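Local coordinates for molybdenum cofactor biosynthesis protein C 2 (Mycobacterium tuberculosis, PDB 4FDF) that probably converts (8S)-3',8-cyclo-7,8-dihydroguanosine 5'-triphosphate into cyclic pyranopterin monophosphate, an early step in making the molybdenum cofactor, at residues Val40-Leu45 / Arg152-Glu157; Leu45-Gln50 / Leu104-Thr109; Asp64-Ala69 / Leu133-Met138; Val95-Thr100 / Ile108-Arg113. All blocks are in the same frame, centred on the assembly; numbering follows the deposited sequence.

Interaction 1 of 4, residues Val40-Leu45 / Arg152-Glu157; sequences VAAGIL and RVLHKE
V40 meets L154 and H155 together, and at this point the two antiparallel strands, whose short axes run 149° apart, shift their register by one residue. The carbonyl oxygen of V40 accepts two backbone N-H groups, from L154 N at 2.7 Å and, along a more bent path, from H155 N at 3.2 Å. Two residues facing one in this way make a classic beta bulge. V40 N answers by donating to H155 O, and past the bulge A42 and R152 exchange both of their backbone bonds.

The tight part of the contact gathers round the A42 methyl. L154 reaches it from the neighbouring strand, with CD2 3.6 Å from A42 CB and also touching V40 CG1. R152, its chain bent at chi2 (-135°), brings NH1 to 3.5 Å from the same A42 CB. L154 CD1 then rests 3.4 Å above one face of the R152 guanidinium, offset toward the rim, while the charge at NH1 is met by D150.

The other end is looser. H155 CB comes no nearer than 4.0 Å to V40 CB, and the imidazole leads on to E157, where NE2 donates to OE2 in the ring plane; E157 is exposed and poorly ordered, so this clasp is probably mobile.

On the far face of the sheet A41 and V153 lie against L125 of helix 121-139, and Y136 of the second subunit packs on V153. Strand 35-46 is flanked by strands 105-116 and 147-156, and the latter carries strand 164-165 along its outer edge.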
loop_
_atom_site.group_PDB
_atom_site.type_symbol
_atom_site.label_atom_id
_atom_site.label_comp_id
_atom_site.label_asym_id
_atom_site.label_seq_id
_atom_site.Cartn_x
_atom_site.Cartn_y
_atom_site.Cartn_z
ATOM N N VAL B 40 23.064 -6.171 -7.548
ATOM C CA VAL B 40 22.782 -7.592 -7.480
ATOM C C VAL B 40 22.921 -8.077 -6.035
ATOM O O VAL B 40 23.934 -7.820 -5.356
ATOM C CB VAL B 40 23.728 -8.421 -8.417
ATOM C CG1 VAL B 40 23.326 -9.907 -8.436
ATOM C CG2 VAL B 40 23.726 -7.858 -9.835
ATOM N N ALA B 41 21.902 -8.788 -5.578
ATOM C CA ALA B 41 21.903 -9.373 -4.248
ATOM C C ALA B 41 21.585 -10.860 -4.368
ATOM O O ALA B 41 20.968 -11.279 -5.344
ATOM C CB ALA B 41 20.875 -8.678 -3.369
ATOM N N ALA B 42 21.997 -11.643 -3.371
ATOM C CA ALA B 42 21.672 -13.076 -3.326
ATOM C C ALA B 42 21.230 -13.523 -1.936
ATOM O O ALA B 42 21.329 -12.764 -0.954
ATOM C CB ALA B 42 22.866 -13.915 -3.796
ATOM N N GLY B 43 20.745 -14.762 -1.866
ATOM C CA GLY B 43 20.260 -15.359 -0.624
ATOM C C GLY B 43 19.987 -16.821 -0.896
ATOM O O GLY B 43 19.982 -17.251 -2.053
ATOM N N ILE B 44 19.761 -17.594 0.161
ATOM C CA ILE B 44 19.645 -19.043 0.017
ATOM C C ILE B 44 18.595 -19.630 0.962
ATOM O O ILE B 44 18.566 -19.318 2.151
ATOM C CB ILE B 44 21.050 -19.755 0.121
ATOM C CG1 ILE B 44 20.973 -21.226 -0.296
ATOM C CG2 ILE B 44 21.655 -19.625 1.498
ATOM C CD1 ILE B 44 22.327 -21.939 -0.291
ATOM N N LEU B 45 17.714 -20.459 0.418
ATOM C CA LEU B 45 16.793 -21.215 1.252
ATOM C C LEU B 45 17.361 -22.621 1.489
ATOM O O LEU B 45 17.554 -23.375 0.542
ATOM C CB LEU B 45 15.426 -21.299 0.590
ATOM C CG LEU B 45 14.337 -21.989 1.413
ATOM C CD1 LEU B 45 13.818 -21.075 2.486
ATOM C CD2 LEU B 45 13.196 -22.462 0.526
ATOM N N ARG B 152 22.725 -11.133 1.039
ATOM C CA ARG B 152 23.854 -10.221 0.945
ATOM C C ARG B 152 23.929 -9.532 -0.414
ATOM O O ARG B 152 23.372 -10.011 -1.415
ATOM C CB ARG B 152 25.161 -10.976 1.226
ATOM C CG ARG B 152 25.590 -11.885 0.080
ATOM C CD ARG B 152 26.036 -13.262 0.551
ATOM N NE ARG B 152 26.508 -14.059 -0.579
ATOM C CZ ARG B 152 25.772 -14.933 -1.270
ATOM N NH1 ARG B 152 24.501 -15.182 -0.960
ATOM N NH2 ARG B 152 26.327 -15.576 -2.282
ATOM N N VAL B 153 24.616 -8.397 -0.436
ATOM C CA VAL B 153 24.890 -7.690 -1.689
ATOM C C VAL B 153 26.070 -8.340 -2.407
ATOM O O VAL B 153 27.123 -8.580 -1.815
ATOM C CB VAL B 153 25.169 -6.193 -1.452
ATOM C CG1 VAL B 153 25.595 -5.495 -2.760
ATOM C CG2 VAL B 153 23.928 -5.510 -0.839
ATOM N N LEU B 154 25.875 -8.627 -3.685
ATOM C CA LEU B 154 26.910 -9.243 -4.513
ATOM C C LEU B 154 27.693 -8.241 -5.341
ATOM O O LEU B 154 28.882 -8.446 -5.612
ATOM C CB LEU B 154 26.274 -10.269 -5.453
ATOM C CG LEU B 154 26.363 -11.757 -5.119
ATOM C CD1 LEU B 154 26.174 -12.060 -3.632
ATOM C CD2 LEU B 154 25.389 -12.531 -5.986
ATOM N N HIS B 155 27.031 -7.158 -5.736
ATOM C CA HIS B 155 27.546 -6.280 -6.771
ATOM C C HIS B 155 26.735 -5.012 -6.849
ATOM O O HIS B 155 25.503 -5.053 -6.755
ATOM C CB HIS B 155 27.508 -7.022 -8.110
ATOM C CG HIS B 155 28.106 -6.258 -9.256
ATOM N ND1 HIS B 155 29.409 -6.348 -9.585
ATOM C CD2 HIS B 155 27.527 -5.374 -10.172
ATOM C CE1 HIS B 155 29.659 -5.560 -10.652
ATOM N NE2 HIS B 155 28.506 -4.962 -11.008
ATOM N N LYS B 156 27.430 -3.881 -7.011
ATOM C CA LYS B 156 26.823 -2.570 -7.250
ATOM C C LYS B 156 27.633 -1.834 -8.308
ATOM O O LYS B 156 28.868 -1.793 -8.241
ATOM C CB LYS B 156 26.799 -1.708 -5.988
ATOM C CG LYS B 156 26.038 -2.276 -4.798
ATOM C CD LYS B 156 26.182 -1.354 -3.583
ATOM C CE LYS B 156 27.563 -1.486 -2.943
ATOM N NZ LYS B 156 27.794 -0.475 -1.862
ATOM N N GLU B 157 26.935 -1.231 -9.265
ATOM C CA GLU B 157 27.575 -0.603 -10.417
ATOM C C GLU B 157 26.808 0.644 -10.861
ATOM O O GLU B 157 27.378 1.564 -11.456
ATOM C CB GLU B 157 27.652 -1.620 -11.554
ATOM C CG GLU B 157 28.637 -1.305 -12.659
ATOM C CD GLU B 157 28.569 -2.318 -13.795
ATOM O OE1 GLU B 157 28.854 -1.932 -14.951
ATOM O OE2 GLU B 157 28.226 -3.498 -13.542
#

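Interaction 2 of 4, residues Leu45-Gln50 / Leu104-Thr109; sequences LRTSAQ and LDIEIT
L104 offers its carbonyl to T47: the backbone N of T47 donates to L104 O at 2.9 Å, and T47 CG2 lies 3.3 Å from the same L104 O. The T47 hydroxyl stands anti to the backbone nitrogen (chi1 -170°), which takes it off to D143 instead of toward L104. The L104 side chain reaches past T47 to the start of helix 49-57, its CD2 3.7 Å from A49 N and a little farther from the A49 methyl. S48 is the N-cap of that helix, and its OG accepts from V51 N.

D105 comes next, opposite R46 in a non-hydrogen-bonded antiparallel pair. Its OD1 lies alongside R46, 3.2 Å from R46 CA and 3.4 Å from R46 CD, while OD2 faces the edge of the guanidinium. This OD2 to NH1 link is a weak salt bridge of 3.5 Å, with the two flat groups turned 68° apart; the firmer partner of R46 is D149, which takes NE from strand 147-156. The pairing belongs to the ferredoxin-like fold, in which the first and third strands of the sheet, here 35-46 and 105-116, run side by side.

At I106 the backbones bond both ways: L45 N to I106 O and I106 N to L45 O, each 3.0 Å. Their side chains lie next to each other and point the same way, L45 CD2 being 4.2 Å from I106 CD1. L135 of helix 121-139 packs on L45 from that face. The strand then continues to I108, which pairs with G43.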
loop_
_atom_site.group_PDB
_atom_site.type_symbol
_atom_site.label_atom_id
_atom_site.label_comp_id
_atom_site.label_asym_id
_atom_site.label_seq_id
_atom_site.Cartn_x
_atom_site.Cartn_y
_atom_site.Cartn_z
ATOM N N LEU B 45 17.714 -20.459 0.418
ATOM C CA LEU B 45 16.793 -21.215 1.252
ATOM C C LEU B 45 17.361 -22.621 1.489
ATOM O O LEU B 45 17.554 -23.375 0.542
ATOM C CB LEU B 45 15.426 -21.299 0.590
ATOM C CG LEU B 45 14.337 -21.989 1.413
ATOM C CD1 LEU B 45 13.818 -21.075 2.486
ATOM C CD2 LEU B 45 13.196 -22.462 0.526
ATOM N N ARG B 46 17.642 -22.953 2.748
ATOM C CA ARG B 46 18.165 -24.284 3.088
ATOM C C ARG B 46 17.015 -25.255 3.367
ATOM O O ARG B 46 16.357 -25.169 4.399
ATOM C CB ARG B 46 19.110 -24.216 4.293
ATOM C CG ARG B 46 20.086 -23.045 4.295
ATOM C CD ARG B 46 21.450 -23.432 3.783
ATOM N NE ARG B 46 22.436 -22.393 4.058
ATOM C CZ ARG B 46 23.598 -22.271 3.421
ATOM N NH1 ARG B 46 23.931 -23.129 2.457
ATOM N NH2 ARG B 46 24.428 -21.288 3.742
ATOM N N THR B 47 16.767 -26.172 2.443
ATOM C CA THR B 47 15.612 -27.064 2.583
ATOM C C THR B 47 15.969 -28.572 2.467
ATOM O O THR B 47 17.086 -28.963 2.778
ATOM C CB THR B 47 14.435 -26.610 1.673
ATOM O OG1 THR B 47 13.260 -27.360 1.995
ATOM C CG2 THR B 47 14.772 -26.751 0.190
ATOM N N SER B 48 15.024 -29.405 2.033
ATOM C CA SER B 48 15.230 -30.858 2.000
ATOM C C SER B 48 15.239 -31.390 0.572
ATOM O O SER B 48 14.730 -30.735 -0.347
ATOM C CB SER B 48 14.135 -31.559 2.799
ATOM O OG SER B 48 12.883 -31.386 2.155
ATOM N N ALA B 49 15.812 -32.581 0.395
ATOM C CA ALA B 49 15.866 -33.241 -0.911
ATOM C C ALA B 49 14.458 -33.510 -1.406
ATOM O O ALA B 49 14.175 -33.394 -2.602
ATOM C CB ALA B 49 16.658 -34.546 -0.830
ATOM N N GLN B 50 13.578 -33.863 -0.471
ATOM C CA GLN B 50 12.170 -34.015 -0.763
ATOM C C GLN B 50 11.556 -32.744 -1.359
ATOM O O GLN B 50 10.802 -32.822 -2.336
ATOM C CB GLN B 50 11.404 -34.403 0.490
ATOM C CG GLN B 50 10.073 -35.062 0.167
ATOM C CD GLN B 50 9.170 -35.180 1.362
ATOM O OE1 GLN B 50 9.570 -34.927 2.506
ATOM N NE2 GLN B 50 7.939 -35.565 1.107
ATOM N N LEU B 104 19.935 -29.566 -2.048
ATOM C CA LEU B 104 19.185 -29.352 -0.817
ATOM C C LEU B 104 18.784 -27.892 -0.663
ATOM O O LEU B 104 17.928 -27.564 0.152
ATOM C CB LEU B 104 20.040 -29.766 0.383
ATOM C CG LEU B 104 20.490 -31.228 0.467
ATOM C CD1 LEU B 104 21.830 -31.327 1.178
ATOM C CD2 LEU B 104 19.421 -32.094 1.150
ATOM N N ASP B 105 19.414 -27.037 -1.460
ATOM C CA ASP B 105 19.311 -25.588 -1.348
ATOM C C ASP B 105 18.703 -24.947 -2.603
ATOM O O ASP B 105 18.752 -25.520 -3.705
ATOM C CB ASP B 105 20.706 -24.999 -1.100
ATOM C CG ASP B 105 21.257 -25.349 0.280
ATOM O OD1 ASP B 105 20.469 -25.411 1.243
ATOM O OD2 ASP B 105 22.478 -25.562 0.407
ATOM N N ILE B 106 18.122 -23.763 -2.420
ATOM C CA ILE B 106 17.661 -22.934 -3.531
ATOM C C ILE B 106 18.293 -21.549 -3.426
ATOM O O ILE B 106 17.975 -20.781 -2.527
ATOM C CB ILE B 106 16.122 -22.828 -3.565
ATOM C CG1 ILE B 106 15.499 -24.231 -3.525
ATOM C CG2 ILE B 106 15.660 -22.057 -4.809
ATOM C CD1 ILE B 106 14.036 -24.274 -3.133
ATOM N N GLU B 107 19.213 -21.248 -4.337
ATOM C CA GLU B 107 19.830 -19.931 -4.378
ATOM C C GLU B 107 18.939 -18.934 -5.124
ATOM O O GLU B 107 18.315 -19.262 -6.142
ATOM C CB GLU B 107 21.233 -19.997 -4.982
ATOM N N ILE B 108 18.865 -17.719 -4.587
ATOM C CA ILE B 108 18.043 -16.679 -5.165
ATOM C C ILE B 108 18.951 -15.514 -5.550
ATOM O O ILE B 108 19.802 -15.103 -4.774
ATOM C CB ILE B 108 16.955 -16.215 -4.163
ATOM C CG1 ILE B 108 16.177 -17.417 -3.627
ATOM C CG2 ILE B 108 16.005 -15.214 -4.811
ATOM C CD1 ILE B 108 15.475 -17.179 -2.316
ATOM N N THR B 109 18.788 -14.995 -6.758
ATOM C CA THR B 109 19.560 -13.828 -7.168
ATOM C C THR B 109 18.612 -12.754 -7.710
ATOM O O THR B 109 17.806 -13.024 -8.599
ATOM C CB THR B 109 20.633 -14.214 -8.224
ATOM O OG1 THR B 109 21.355 -15.372 -7.770
ATOM C CG2 THR B 109 21.616 -13.087 -8.464
#

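Interaction 3 of 4, residues Asp64-Ala69 / Leu133-Met138; sequences DALATA and LTLYDM
The backbone oxygen of D64 is gripped twice by T68, which in turn packs its methyl against the other helix. T68 OG1 donates to D64 O at 2.9 Å and T68 N does so at 3.1 Å, the two arriving from opposite faces of the carbonyl. D64 also caps helix 65-83 as its N-cap residue, OD1 accepting an almost straight bond from A67 N, which meets it from above the carboxylate plane.

With the hydroxyl of T68 drawn back to its own helix, CG2 is what it presents to the partner, 3.8 Å from T134 CG2 and 4.0 Å from M138 SD. With OG1 beside the nitrogen (chi1 -62°), T134 turns CG2 to A69 CA at 3.6 Å. One turn along, A65 CB abuts M138 CB at 3.6 Å. L135 CD2 fits between A65 and A69, 3.6 Å from A69 CB, and brushes L66 CD2.

Small residues let the two antiparallel helices come to 8.7 Å between axes. The side chains meet through methyls, methylenes and a thioether sulfur, while both threonine hydroxyls bond back to their own chain, T134 OG1 to V130 O, so this buried seam probably owes its hold to close fit.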
loop_
_atom_site.group_PDB
_atom_site.type_symbol
_atom_site.label_atom_id
_atom_site.label_comp_id
_atom_site.label_asym_id
_atom_site.label_seq_id
_atom_site.Cartn_x
_atom_site.Cartn_y
_atom_site.Cartn_z
ATOM N N ASP B 64 3.227 -23.804 -7.910
ATOM C CA ASP B 64 4.539 -23.463 -8.459
ATOM C C ASP B 64 5.253 -22.453 -7.557
ATOM O O ASP B 64 5.034 -21.243 -7.674
ATOM C CB ASP B 64 4.382 -22.918 -9.889
ATOM C CG ASP B 64 5.723 -22.747 -10.619
ATOM O OD1 ASP B 64 6.789 -22.700 -9.964
ATOM O OD2 ASP B 64 5.707 -22.658 -11.864
ATOM N N ALA B 65 6.096 -22.963 -6.657
ATOM C CA ALA B 65 6.876 -22.124 -5.747
ATOM C C ALA B 65 7.736 -21.083 -6.467
ATOM O O ALA B 65 7.749 -19.918 -6.068
ATOM C CB ALA B 65 7.751 -22.973 -4.851
ATOM N N LEU B 66 8.451 -21.504 -7.513
ATOM C CA LEU B 66 9.418 -20.625 -8.180
ATOM C C LEU B 66 8.749 -19.418 -8.853
ATOM O O LEU B 66 9.159 -18.276 -8.640
ATOM C CB LEU B 66 10.294 -21.393 -9.182
ATOM C CG LEU B 66 11.212 -22.561 -8.745
ATOM C CD1 LEU B 66 12.234 -22.907 -9.854
ATOM C CD2 LEU B 66 11.943 -22.320 -7.433
ATOM N N ALA B 67 7.720 -19.680 -9.650
ATOM C CA ALA B 67 6.973 -18.620 -10.317
ATOM C C ALA B 67 6.336 -17.685 -9.308
ATOM O O ALA B 67 6.393 -16.471 -9.475
ATOM C CB ALA B 67 5.904 -19.206 -11.262
ATOM N N THR B 68 5.753 -18.245 -8.250
ATOM C CA THR B 68 5.088 -17.434 -7.236
ATOM C C THR B 68 6.100 -16.512 -6.538
ATOM O O THR B 68 5.834 -15.327 -6.341
ATOM C CB THR B 68 4.285 -18.306 -6.227
ATOM O OG1 THR B 68 3.282 -19.042 -6.938
ATOM C CG2 THR B 68 3.587 -17.455 -5.159
ATOM N N ALA B 69 7.265 -17.058 -6.202
ATOM C CA ALA B 69 8.274 -16.304 -5.468
ATOM C C ALA B 69 8.959 -15.260 -6.335
ATOM O O ALA B 69 9.298 -14.185 -5.855
ATOM C CB ALA B 69 9.289 -17.247 -4.836
ATOM N N LEU B 133 11.039 -15.591 1.582
ATOM C CA LEU B 133 9.856 -15.748 2.420
ATOM C C LEU B 133 8.724 -16.458 1.678
ATOM O O LEU B 133 8.009 -17.274 2.258
ATOM C CB LEU B 133 9.359 -14.389 2.943
ATOM C CG LEU B 133 10.198 -13.674 4.017
ATOM C CD1 LEU B 133 9.811 -12.199 4.130
ATOM C CD2 LEU B 133 10.053 -14.362 5.361
ATOM N N THR B 134 8.566 -16.130 0.399
ATOM C CA THR B 134 7.522 -16.718 -0.417
ATOM C C THR B 134 7.838 -18.177 -0.736
ATOM O O THR B 134 6.938 -19.019 -0.719
ATOM C CB THR B 134 7.289 -15.902 -1.694
ATOM O OG1 THR B 134 6.849 -14.591 -1.320
ATOM C CG2 THR B 134 6.232 -16.560 -2.575
ATOM N N LEU B 135 9.108 -18.477 -1.011
ATOM C CA LEU B 135 9.502 -19.869 -1.158
ATOM C C LEU B 135 9.133 -20.643 0.099
ATOM O O LEU B 135 8.488 -21.690 0.021
ATOM C CB LEU B 135 10.996 -20.017 -1.433
ATOM C CG LEU B 135 11.471 -19.670 -2.838
ATOM C CD1 LEU B 135 12.951 -19.982 -2.918
ATOM C CD2 LEU B 135 10.679 -20.415 -3.936
ATOM N N TYR B 136 9.536 -20.118 1.256
ATOM C CA TYR B 136 9.236 -20.764 2.519
ATOM C C TYR B 136 7.728 -20.969 2.714
ATOM O O TYR B 136 7.300 -22.015 3.198
ATOM C CB TYR B 136 9.839 -19.992 3.696
ATOM C CG TYR B 136 9.563 -20.671 5.018
ATOM C CD1 TYR B 136 8.553 -20.214 5.860
ATOM C CD2 TYR B 136 10.284 -21.793 5.405
ATOM C CE1 TYR B 136 8.282 -20.846 7.072
ATOM C CE2 TYR B 136 10.021 -22.440 6.615
ATOM C CZ TYR B 136 9.014 -21.956 7.446
ATOM O OH TYR B 136 8.738 -22.593 8.635
ATOM N N ASP B 137 6.920 -19.978 2.341
ATOM C CA ASP B 137 5.479 -20.143 2.433
ATOM C C ASP B 137 4.991 -21.330 1.585
ATOM O O ASP B 137 4.047 -22.011 1.957
ATOM C CB ASP B 137 4.742 -18.869 2.016
ATOM C CG ASP B 137 3.239 -18.971 2.252
ATOM O OD1 ASP B 137 2.832 -19.177 3.415
ATOM O OD2 ASP B 137 2.466 -18.893 1.272
ATOM N N MET B 138 5.641 -21.563 0.449
ATOM C CA MET B 138 5.229 -22.613 -0.462
ATOM C C MET B 138 5.668 -23.997 0.016
ATOM O O MET B 138 5.069 -25.004 -0.368
ATOM C CB MET B 138 5.776 -22.354 -1.875
ATOM C CG MET B 138 5.397 -21.009 -2.488
ATOM S SD MET B 138 3.696 -20.863 -3.069
ATOM C CE MET B 138 2.858 -20.632 -1.531
#

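Interaction 4 of 4, residues Val95-Thr100 / Ile108-Arg113; sequences VDVDFT and ITATVR
I108 sits at the apolar centre, between V97 and F99 of the opposite strand. Its CG2 lies 4.0 Å from V97 CG1, and CG1 is equally far from F99 CD1, the ring being met obliquely; in both pairs the side chains run side by side and point the same way. I108 CG1 is anti to the carbonyl carbon and CG2 anti to the nitrogen (chi1 -52°), which sends one branch to each neighbour. The same face continues through V97 and A110 to V95 and V112, where the valine methyls only graze.

Between these non-hydrogen-bonded pairs, D96 with T111 and D98 with T109 each close two nearly straight backbone bonds, D98 N to T109 O being 2.8 Å. This alternation is that of a regular antiparallel pair; as strands 92-101 and 105-116 follow each other in the chain, they form a beta hairpin.

The opposite face is polar. One water donates to D98 OD2 and to T109 O and accepts from T111 OG1, so it ties both strands together above the backbone. At the end, R113, bent at chi3, swings its guanidinium round to D96: NH2 meets OD1 at 2.8 Å nearly along the C-O axis and in the guanidinium plane, while NH1 adds a weak 3.4 Å bond to that oxygen. The carboxylate and guanidinium planes stand 59° apart. D28 of the fourth subunit takes R113 NE, so the arginine is shared between chains.

Helix 65-83 covers V95 and F99 through I74 and A69, helix 121-139 covers I108, A110 and V112, and strand 35-46 borders 105-116 on its other side.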
loop_
_atom_site.group_PDB
_atom_site.type_symbol
_atom_site.label_atom_id
_atom_site.label_comp_id
_atom_site.label_asym_id
_atom_site.label_seq_id
_atom_site.Cartn_x
_atom_site.Cartn_y
_atom_site.Cartn_z
ATOM N N VAL B 95 13.882 -5.336 -13.114
ATOM C CA VAL B 95 14.008 -6.242 -11.969
ATOM C C VAL B 95 13.957 -7.693 -12.435
ATOM O O VAL B 95 12.964 -8.123 -13.022
ATOM C CB VAL B 95 12.862 -6.064 -10.916
ATOM C CG1 VAL B 95 13.142 -6.920 -9.673
ATOM C CG2 VAL B 95 12.665 -4.594 -10.521
ATOM N N ASP B 96 15.025 -8.439 -12.168
ATOM C CA ASP B 96 15.039 -9.878 -12.411
ATOM C C ASP B 96 15.247 -10.650 -11.119
ATOM O O ASP B 96 15.999 -10.217 -10.233
ATOM C CB ASP B 96 16.117 -10.251 -13.425
ATOM C CG ASP B 96 15.767 -9.810 -14.824
ATOM O OD1 ASP B 96 16.240 -8.738 -15.242
ATOM O OD2 ASP B 96 15.001 -10.523 -15.507
ATOM N N VAL B 97 14.558 -11.784 -11.014
ATOM C CA VAL B 97 14.768 -12.736 -9.934
ATOM C C VAL B 97 15.070 -14.095 -10.559
ATOM O O VAL B 97 14.249 -14.637 -11.313
ATOM C CB VAL B 97 13.539 -12.833 -8.975
ATOM C CG1 VAL B 97 13.775 -13.891 -7.882
ATOM C CG2 VAL B 97 13.229 -11.472 -8.336
ATOM N N ASP B 98 16.251 -14.633 -10.254
ATOM C CA ASP B 98 16.653 -15.941 -10.753
ATOM C C ASP B 98 16.842 -16.948 -9.617
ATOM O O ASP B 98 17.199 -16.574 -8.494
ATOM C CB ASP B 98 17.937 -15.833 -11.591
ATOM C CG ASP B 98 17.767 -14.940 -12.821
ATOM O OD1 ASP B 98 16.720 -15.028 -13.510
ATOM O OD2 ASP B 98 18.696 -14.150 -13.106
ATOM N N PHE B 99 16.599 -18.218 -9.935
ATOM C CA PHE B 99 16.805 -19.327 -9.016
ATOM C C PHE B 99 17.809 -20.325 -9.577
ATOM O O PHE B 99 17.821 -20.596 -10.784
ATOM C CB PHE B 99 15.488 -20.044 -8.737
ATOM C CG PHE B 99 14.397 -19.140 -8.255
ATOM C CD1 PHE B 99 14.324 -18.775 -6.917
ATOM C CD2 PHE B 99 13.434 -18.650 -9.147
ATOM C CE1 PHE B 99 13.308 -17.921 -6.466
ATOM C CE2 PHE B 99 12.421 -17.806 -8.713
ATOM C CZ PHE B 99 12.351 -17.435 -7.371
ATOM N N THR B 100 18.672 -20.838 -8.702
ATOM C CA THR B 100 19.482 -22.015 -8.997
ATOM C C THR B 100 19.108 -23.055 -7.951
ATOM O O THR B 100 19.363 -22.854 -6.763
ATOM C CB THR B 100 20.991 -21.730 -8.911
ATOM O OG1 THR B 100 21.337 -20.635 -9.766
ATOM C CG2 THR B 100 21.804 -22.975 -9.303
ATOM N N ILE B 108 18.865 -17.719 -4.587
ATOM C CA ILE B 108 18.043 -16.679 -5.165
ATOM C C ILE B 108 18.951 -15.514 -5.550
ATOM O O ILE B 108 19.802 -15.103 -4.774
ATOM C CB ILE B 108 16.955 -16.215 -4.163
ATOM C CG1 ILE B 108 16.177 -17.417 -3.627
ATOM C CG2 ILE B 108 16.005 -15.214 -4.811
ATOM C CD1 ILE B 108 15.475 -17.179 -2.316
ATOM N N THR B 109 18.788 -14.995 -6.758
ATOM C CA THR B 109 19.560 -13.828 -7.168
ATOM C C THR B 109 18.612 -12.754 -7.710
ATOM O O THR B 109 17.806 -13.024 -8.599
ATOM C CB THR B 109 20.633 -14.214 -8.224
ATOM O OG1 THR B 109 21.355 -15.372 -7.770
ATOM C CG2 THR B 109 21.616 -13.087 -8.464
ATOM N N ALA B 110 18.710 -11.541 -7.173
ATOM C CA ALA B 110 17.940 -10.429 -7.710
ATOM C C ALA B 110 18.843 -9.377 -8.349
ATOM O O ALA B 110 19.849 -8.968 -7.769
ATOM C CB ALA B 110 17.049 -9.810 -6.639
ATOM N N THR B 111 18.476 -8.969 -9.560
ATOM C CA THR B 111 19.196 -7.942 -10.311
ATOM C C THR B 111 18.243 -6.775 -10.516
ATOM O O THR B 111 17.136 -6.954 -11.035
ATOM C CB THR B 111 19.711 -8.498 -11.670
ATOM O OG1 THR B 111 20.681 -9.518 -11.416
ATOM C CG2 THR B 111 20.356 -7.407 -12.520
ATOM N N VAL B 112 18.659 -5.596 -10.059
ATOM C CA VAL B 112 17.825 -4.398 -10.111
ATOM C C VAL B 112 18.564 -3.328 -10.895
ATOM O O VAL B 112 19.765 -3.117 -10.696
ATOM C CB VAL B 112 17.462 -3.860 -8.689
ATOM C CG1 VAL B 112 16.632 -2.565 -8.785
ATOM C CG2 VAL B 112 16.671 -4.898 -7.892
ATOM N N ARG B 113 17.848 -2.668 -11.796
ATOM C CA ARG B 113 18.402 -1.552 -12.559
ATOM C C ARG B 113 17.557 -0.296 -12.366
ATOM O O ARG B 113 16.318 -0.367 -12.236
ATOM C CB ARG B 113 18.551 -1.917 -14.045
ATOM C CG ARG B 113 19.657 -2.959 -14.323
ATOM C CD ARG B 113 19.482 -3.709 -15.658
ATOM N NE ARG B 113 18.152 -4.314 -15.790
ATOM C CZ ARG B 113 17.871 -5.615 -15.675
ATOM N NH1 ARG B 113 18.828 -6.516 -15.439
ATOM N NH2 ARG B 113 16.614 -6.020 -15.813
HETATM O O HOH W 1 18.935 -11.950 -11.087
HETATM O O HOH W 2 20.609 -17.712 -8.379
#

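In the fold
Interactions 1, 2 and 4 are successive pairings in one antiparallel sheet, and interaction 3 joins the helices lying on it. Strand 35-46 serves interactions 1 and 2, which share L45; strand 105-116 serves 2 and 4. Interactions 1 and 4 are joined by probable hydrogen bonds, I108 N to G43 O at 2.8 Å and A110 N to A41 O at 2.9 Å. L135 of interaction 3 docks on the sheet, its CD1 3.8 Å from I108 CD1. The predicted substrate site borders interaction 4, the side chain of V112 being about 4 Å from that of E123; the side chain of V153 in interaction 1 is about 7 Å from that of M122. M138 packs on L86 of the second subunit, a predicted substrate-binding residue, so interaction 3 probably reaches the neighbour's site.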